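Local atomic coordinates of tellurite resistance protein of COG3793 (Nostoc punctiforme, PDB entry 2OU3), a protein that probably takes part in tellurite resistance and binds zinc and 1H-indole-3-carbaldehyde, its precise cellular role being unknown. Residues 95-106 with 132-143. Numbering follows the deposited sequence.
With ZN (zinc ion), chain C; I3A (1H-indole-3-carbaldehyde), chain E.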
loop_
_atom_site.group_PDB
_atom_site.type_symbol
_atom_site.label_atom_id
_atom_site.label_comp_id
_atom_site.label_asym_id
_atom_site.label_seq_id
_atom_site.Cartn_x
_atom_site.Cartn_y
_atom_site.Cartn_z
ATOM N N ARG A 95 -6.864 -17.020 -4.589
ATOM C CA ARG A 95 -6.596 -16.008 -5.621
ATOM C C ARG A 95 -5.645 -14.930 -5.100
ATOM O O ARG A 95 -4.795 -14.424 -5.814
ATOM C CB ARG A 95 -7.875 -15.361 -6.105
ATOM C CG ARG A 95 -8.831 -16.340 -6.786
ATOM C CD ARG A 95 -10.072 -15.603 -7.244
ATOM N NE ARG A 95 -11.082 -16.515 -7.748
ATOM C CZ ARG A 95 -12.162 -16.128 -8.417
ATOM N NH1 ARG A 95 -12.404 -14.849 -8.667
ATOM N NH2 ARG A 95 -12.994 -17.030 -8.844
ATOM N N ASP A 96 -5.822 -14.605 -3.832
ATOM C CA ASP A 96 -5.025 -13.630 -3.121
ATOM C C ASP A 96 -3.559 -14.120 -3.080
ATOM O O ASP A 96 -2.634 -13.389 -3.400
ATOM C CB ASP A 96 -5.686 -13.497 -1.747
ATOM C CG ASP A 96 -5.030 -12.482 -0.813
ATOM O OD1 ASP A 96 -3.992 -11.856 -1.148
ATOM O OD2 ASP A 96 -5.649 -12.309 0.282
ATOM N N ILE A 97 -3.366 -15.380 -2.710
ATOM C CA ILE A 97 -2.049 -15.960 -2.661
ATOM C C ILE A 97 -1.392 -15.847 -4.063
ATOM O O ILE A 97 -0.224 -15.478 -4.188
ATOM C CB ILE A 97 -2.116 -17.489 -2.248
ATOM C CG1 ILE A 97 -2.462 -17.667 -0.748
ATOM C CG2 ILE A 97 -0.799 -18.218 -2.607
ATOM C CD1 ILE A 97 -3.076 -19.063 -0.388
ATOM N N LEU A 98 -2.146 -16.216 -5.093
ATOM C CA LEU A 98 -1.606 -16.248 -6.482
ATOM C C LEU A 98 -1.145 -14.882 -6.924
ATOM O O LEU A 98 -0.067 -14.735 -7.488
ATOM C CB LEU A 98 -2.657 -16.784 -7.446
ATOM C CG LEU A 98 -2.036 -17.298 -8.753
ATOM C CD1 LEU A 98 -1.439 -18.660 -8.361
ATOM C CD2 LEU A 98 -3.007 -17.472 -9.900
ATOM N N LEU A 99 -1.974 -13.863 -6.661
ATOM C CA LEU A 99 -1.663 -12.505 -7.018
ATOM C C LEU A 99 -0.409 -12.006 -6.329
ATOM O O LEU A 99 0.442 -11.410 -6.953
ATOM C CB LEU A 99 -2.861 -11.567 -6.751
ATOM C CG LEU A 99 -2.598 -10.090 -7.109
ATOM C CD1 LEU A 99 -2.270 -9.897 -8.592
ATOM C CD2 LEU A 99 -3.770 -9.183 -6.667
ATOM N N SER A 100 -0.279 -12.255 -5.042
ATOM C CA SER A 100 0.963 -11.905 -4.338
ATOM C C SER A 100 2.157 -12.662 -4.918
ATOM O O SER A 100 3.224 -12.098 -5.084
ATOM C CB SER A 100 0.827 -12.203 -2.840
ATOM O OG SER A 100 -0.090 -11.290 -2.237
ATOM N N ALA A 101 1.962 -13.942 -5.252
ATOM C CA ALA A 101 3.023 -14.744 -5.863
ATOM C C ALA A 101 3.484 -14.171 -7.207
ATOM O O ALA A 101 4.686 -14.131 -7.511
ATOM C CB ALA A 101 2.560 -16.193 -6.058
ATOM N N ILE A 102 2.524 -13.695 -7.991
ATOM C CA ILE A 102 2.834 -13.008 -9.263
ATOM C C ILE A 102 3.680 -11.775 -9.010
ATOM O O ILE A 102 4.696 -11.580 -9.669
ATOM C CB ILE A 102 1.543 -12.618 -10.003
ATOM C CG1 ILE A 102 0.840 -13.883 -10.494
ATOM C CG2 ILE A 102 1.838 -11.636 -11.196
ATOM C CD1 ILE A 102 -0.666 -13.701 -10.857
ATOM N N TRP A 103 3.260 -10.936 -8.056
ATOM C CA TRP A 103 4.001 -9.718 -7.705
ATOM C C TRP A 103 5.395 -10.049 -7.187
ATOM O O TRP A 103 6.358 -9.395 -7.554
ATOM C CB TRP A 103 3.264 -8.896 -6.659
ATOM C CG TRP A 103 2.339 -7.904 -7.203
ATOM C CD1 TRP A 103 1.000 -8.037 -7.392
ATOM C CD2 TRP A 103 2.690 -6.601 -7.666
ATOM N NE1 TRP A 103 0.476 -6.862 -7.913
ATOM C CE2 TRP A 103 1.496 -5.975 -8.111
ATOM C CE3 TRP A 103 3.898 -5.906 -7.770
ATOM C CZ2 TRP A 103 1.489 -4.693 -8.619
ATOM C CZ3 TRP A 103 3.883 -4.631 -8.274
ATOM C CH2 TRP A 103 2.699 -4.042 -8.699
ATOM N N VAL A 104 5.500 -11.075 -6.348
ATOM C CA VAL A 104 6.814 -11.522 -5.880
ATOM C C VAL A 104 7.724 -11.952 -7.049
ATOM O O VAL A 104 8.886 -11.596 -7.071
ATOM C CB VAL A 104 6.692 -12.675 -4.880
ATOM C CG1 VAL A 104 8.062 -13.301 -4.611
ATOM C CG2 VAL A 104 6.070 -12.159 -3.552
ATOM N N SER A 105 7.191 -12.736 -7.969
ATOM C CA SER A 105 7.925 -13.231 -9.103
ATOM C C SER A 105 8.367 -12.058 -9.996
ATOM O O SER A 105 9.408 -12.089 -10.626
ATOM C CB SER A 105 7.052 -14.201 -9.883
ATOM O OG SER A 105 6.842 -15.393 -9.151
ATOM N N ALA A 106 7.549 -11.027 -10.075
ATOM C CA ALA A 106 7.867 -9.856 -10.885
ATOM C C ALA A 106 8.940 -8.970 -10.257
ATOM O O ALA A 106 9.473 -8.103 -10.935
ATOM C CB ALA A 106 6.584 -9.009 -11.099
ATOM N N ILE A 132 -9.331 -17.108 -14.634
ATOM C CA ILE A 132 -9.064 -16.316 -13.434
ATOM C C ILE A 132 -7.566 -16.015 -13.329
ATOM O O ILE A 132 -7.177 -14.855 -13.074
ATOM C CB ILE A 132 -9.625 -16.978 -12.121
ATOM C CG1 ILE A 132 -11.157 -17.080 -12.181
ATOM C CG2 ILE A 132 -9.231 -16.146 -10.853
ATOM C CD1 ILE A 132 -11.886 -15.706 -12.392
ATOM N N VAL A 133 -6.728 -17.020 -13.541
ATOM C CA VAL A 133 -5.277 -16.784 -13.625
ATOM C C VAL A 133 -4.944 -15.632 -14.609
ATOM O O VAL A 133 -4.211 -14.700 -14.255
ATOM C CB VAL A 133 -4.492 -18.035 -14.048
ATOM C CG1 VAL A 133 -2.969 -17.701 -14.049
ATOM C CG2 VAL A 133 -4.816 -19.218 -13.113
ATOM N N ASP A 134 -5.459 -15.713 -15.835
ATOM C CA ASP A 134 -5.239 -14.659 -16.843
ATOM C C ASP A 134 -5.683 -13.286 -16.334
ATOM O O ASP A 134 -5.001 -12.287 -16.537
ATOM C CB ASP A 134 -5.898 -15.035 -18.185
ATOM C CG ASP A 134 -5.156 -16.144 -18.891
ATOM O OD1 ASP A 134 -3.973 -16.276 -18.612
ATOM O OD2 ASP A 134 -5.741 -16.945 -19.648
ATOM N N GLN A 135 -6.808 -13.233 -15.633
ATOM C CA GLN A 135 -7.288 -11.984 -15.065
ATOM C C GLN A 135 -6.394 -11.438 -13.964
ATOM O O GLN A 135 -6.189 -10.210 -13.880
ATOM C CB GLN A 135 -8.730 -12.130 -14.553
ATOM C CG GLN A 135 -9.752 -12.175 -15.701
ATOM C CD GLN A 135 -11.123 -12.612 -15.249
ATOM O OE1 GLN A 135 -11.494 -12.391 -14.117
ATOM N NE2 GLN A 135 -11.890 -13.235 -16.149
ATOM N N LEU A 136 -5.839 -12.342 -13.152
ATOM C CA LEU A 136 -4.964 -11.945 -12.063
ATOM C C LEU A 136 -3.650 -11.407 -12.618
ATOM O O LEU A 136 -3.134 -10.402 -12.123
ATOM C CB LEU A 136 -4.703 -13.124 -11.134
ATOM C CG LEU A 136 -5.902 -13.502 -10.265
ATOM C CD1 LEU A 136 -5.628 -14.849 -9.590
ATOM C CD2 LEU A 136 -6.245 -12.396 -9.244
ATOM N N GLU A 137 -3.113 -12.061 -13.652
ATOM C CA GLU A 137 -1.913 -11.549 -14.322
ATOM C C GLU A 137 -2.152 -10.165 -14.914
ATOM O O GLU A 137 -1.314 -9.272 -14.796
ATOM C CB GLU A 137 -1.417 -12.475 -15.416
ATOM C CG GLU A 137 -0.961 -13.804 -14.885
ATOM C CD GLU A 137 0.058 -14.504 -15.773
ATOM O OE1 GLU A 137 0.164 -14.160 -16.971
ATOM O OE2 GLU A 137 0.754 -15.415 -15.253
ATOM N N GLN A 138 -3.300 -9.989 -15.549
ATOM C CA GLN A 138 -3.654 -8.715 -16.138
ATOM C C GLN A 138 -3.762 -7.640 -15.075
ATOM O O GLN A 138 -3.291 -6.521 -15.287
ATOM C CB GLN A 138 -4.963 -8.818 -16.913
ATOM C CG GLN A 138 -5.402 -7.518 -17.553
ATOM C CD GLN A 138 -6.696 -7.680 -18.335
ATOM O OE1 GLN A 138 -7.771 -7.878 -17.753
ATOM N NE2 GLN A 138 -6.599 -7.594 -19.661
ATOM N N LEU A 139 -4.401 -7.981 -13.962
ATOM C CA LEU A 139 -4.526 -7.068 -12.850
ATOM C C LEU A 139 -3.126 -6.603 -12.354
ATOM O O LEU A 139 -2.895 -5.406 -12.190
ATOM C CB LEU A 139 -5.306 -7.715 -11.741
ATOM C CG LEU A 139 -5.497 -6.849 -10.495
ATOM C CD1 LEU A 139 -6.409 -5.660 -10.786
ATOM C CD2 LEU A 139 -6.041 -7.712 -9.383
ATOM N N TYR A 140 -2.217 -7.555 -12.154
ATOM C CA TYR A 140 -0.814 -7.252 -11.879
ATOM C C TYR A 140 -0.265 -6.213 -12.886
ATOM O O TYR A 140 0.328 -5.176 -12.505
ATOM C CB TYR A 140 0.062 -8.516 -11.900
ATOM C CG TYR A 140 1.495 -8.120 -12.083
ATOM C CD1 TYR A 140 2.182 -7.527 -11.048
ATOM C CD2 TYR A 140 2.119 -8.207 -13.316
ATOM C CE1 TYR A 140 3.446 -7.073 -11.199
ATOM C CE2 TYR A 140 3.427 -7.745 -13.475
ATOM C CZ TYR A 140 4.064 -7.172 -12.410
ATOM O OH TYR A 140 5.335 -6.689 -12.508
ATOM N N TYR A 141 -0.394 -6.490 -14.177
ATOM C CA TYR A 141 0.247 -5.589 -15.160
ATOM C C TYR A 141 -0.333 -4.190 -15.048
ATOM O O TYR A 141 0.398 -3.215 -15.145
ATOM C CB TYR A 141 0.143 -6.094 -16.597
ATOM C CG TYR A 141 1.121 -7.211 -16.896
ATOM C CD1 TYR A 141 2.492 -6.966 -16.964
ATOM C CD2 TYR A 141 0.673 -8.515 -17.115
ATOM C CE1 TYR A 141 3.387 -8.002 -17.237
ATOM C CE2 TYR A 141 1.554 -9.546 -17.385
ATOM C CZ TYR A 141 2.898 -9.289 -17.441
ATOM O OH TYR A 141 3.743 -10.323 -17.722
ATOM N N TYR A 142 -1.648 -4.117 -14.886
ATOM C CA TYR A 142 -2.345 -2.834 -14.736
ATOM C C TYR A 142 -1.955 -2.111 -13.448
ATOM O O TYR A 142 -1.763 -0.892 -13.450
ATOM C CB TYR A 142 -3.849 -3.042 -14.748
ATOM C CG TYR A 142 -4.472 -3.038 -16.122
ATOM C CD1 TYR A 142 -4.445 -4.176 -16.919
ATOM C CD2 TYR A 142 -5.096 -1.898 -16.624
ATOM C CE1 TYR A 142 -5.017 -4.200 -18.190
ATOM C CE2 TYR A 142 -5.680 -1.909 -17.897
ATOM C CZ TYR A 142 -5.629 -3.070 -18.669
ATOM O OH TYR A 142 -6.195 -3.116 -19.922
ATOM N N GLU A 143 -1.863 -2.853 -12.348
ATOM C CA GLU A 143 -1.460 -2.264 -11.069
ATOM C C GLU A 143 -0.025 -1.714 -11.132
ATOM O O GLU A 143 0.237 -0.578 -10.721
ATOM C CB GLU A 143 -1.599 -3.277 -9.952
ATOM C CG GLU A 143 -3.013 -3.528 -9.487
ATOM C CD GLU A 143 -3.117 -4.655 -8.398
ATOM O OE1 GLU A 143 -2.188 -5.492 -8.222
ATOM O OE2 GLU A 143 -4.197 -4.754 -7.779
HETATM ZN ZN ZN C . 11.072 -13.282 -10.995
HETATM O O I3A E . -2.014 -11.793 6.626
HETATM C "C3'" I3A E . -2.130 -11.304 5.505
HETATM C C3 I3A E . -3.138 -11.902 4.597
HETATM C C2 I3A E . -3.422 -11.424 3.347
HETATM N N I3A E . -4.419 -12.211 2.818
HETATM C C8 I3A E . -4.790 -13.182 3.678
HETATM C C9 I3A E . -3.991 -13.055 4.904
HETATM C C4 I3A E . -4.193 -13.915 5.994
HETATM C C5 I3A E . -5.131 -14.913 5.874
HETATM C C6 I3A E . -5.912 -15.052 4.715
HETATM C C7 I3A E . -5.736 -14.189 3.644
HETATM O O HOH W 1 13.020 -14.411 -11.394
HETATM O O HOH W 2 11.103 -12.210 -12.918
#
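Y140 and W103 form a T-shaped stack where helices 94-106 and 130-154 of the all-helical TerB fold pack together. Segments 95-106 and 132-143 cross at -48°. The CB of Y140 lies 3.7 Å from I102 CG2, and CG is still against that methyl. CG is anti to the backbone N (chi1 161°), and the ring reaches between W103 and A106. CD1 then stands over the centre of the W103 ring, 3.4 Å from CE2. CE1 sits over CD2 and CE3 of the same face. The two ring planes are 82° apart. At the tip, CZ and OH meet the methyl of A106. W103 NE1 donates to E143 OE1 at 3.0 Å, close to the ring plane. The other carboxylate oxygen of E143 pairs with R150 of the second subunit, so this edge adjoins the dimer interface. Farther down, L136 is a knob in the hole formed by R95, L98, L99 and I102. Helix 94-106 also reaches one zinc site, through the backbone O of S105, and one ligand pocket, through D96. R95 NH1 is hydrogen-bonded to L153 O of the second subunit. I132 CG2 lies over one face of the R95 guanidinium, 3.6 Å from NE.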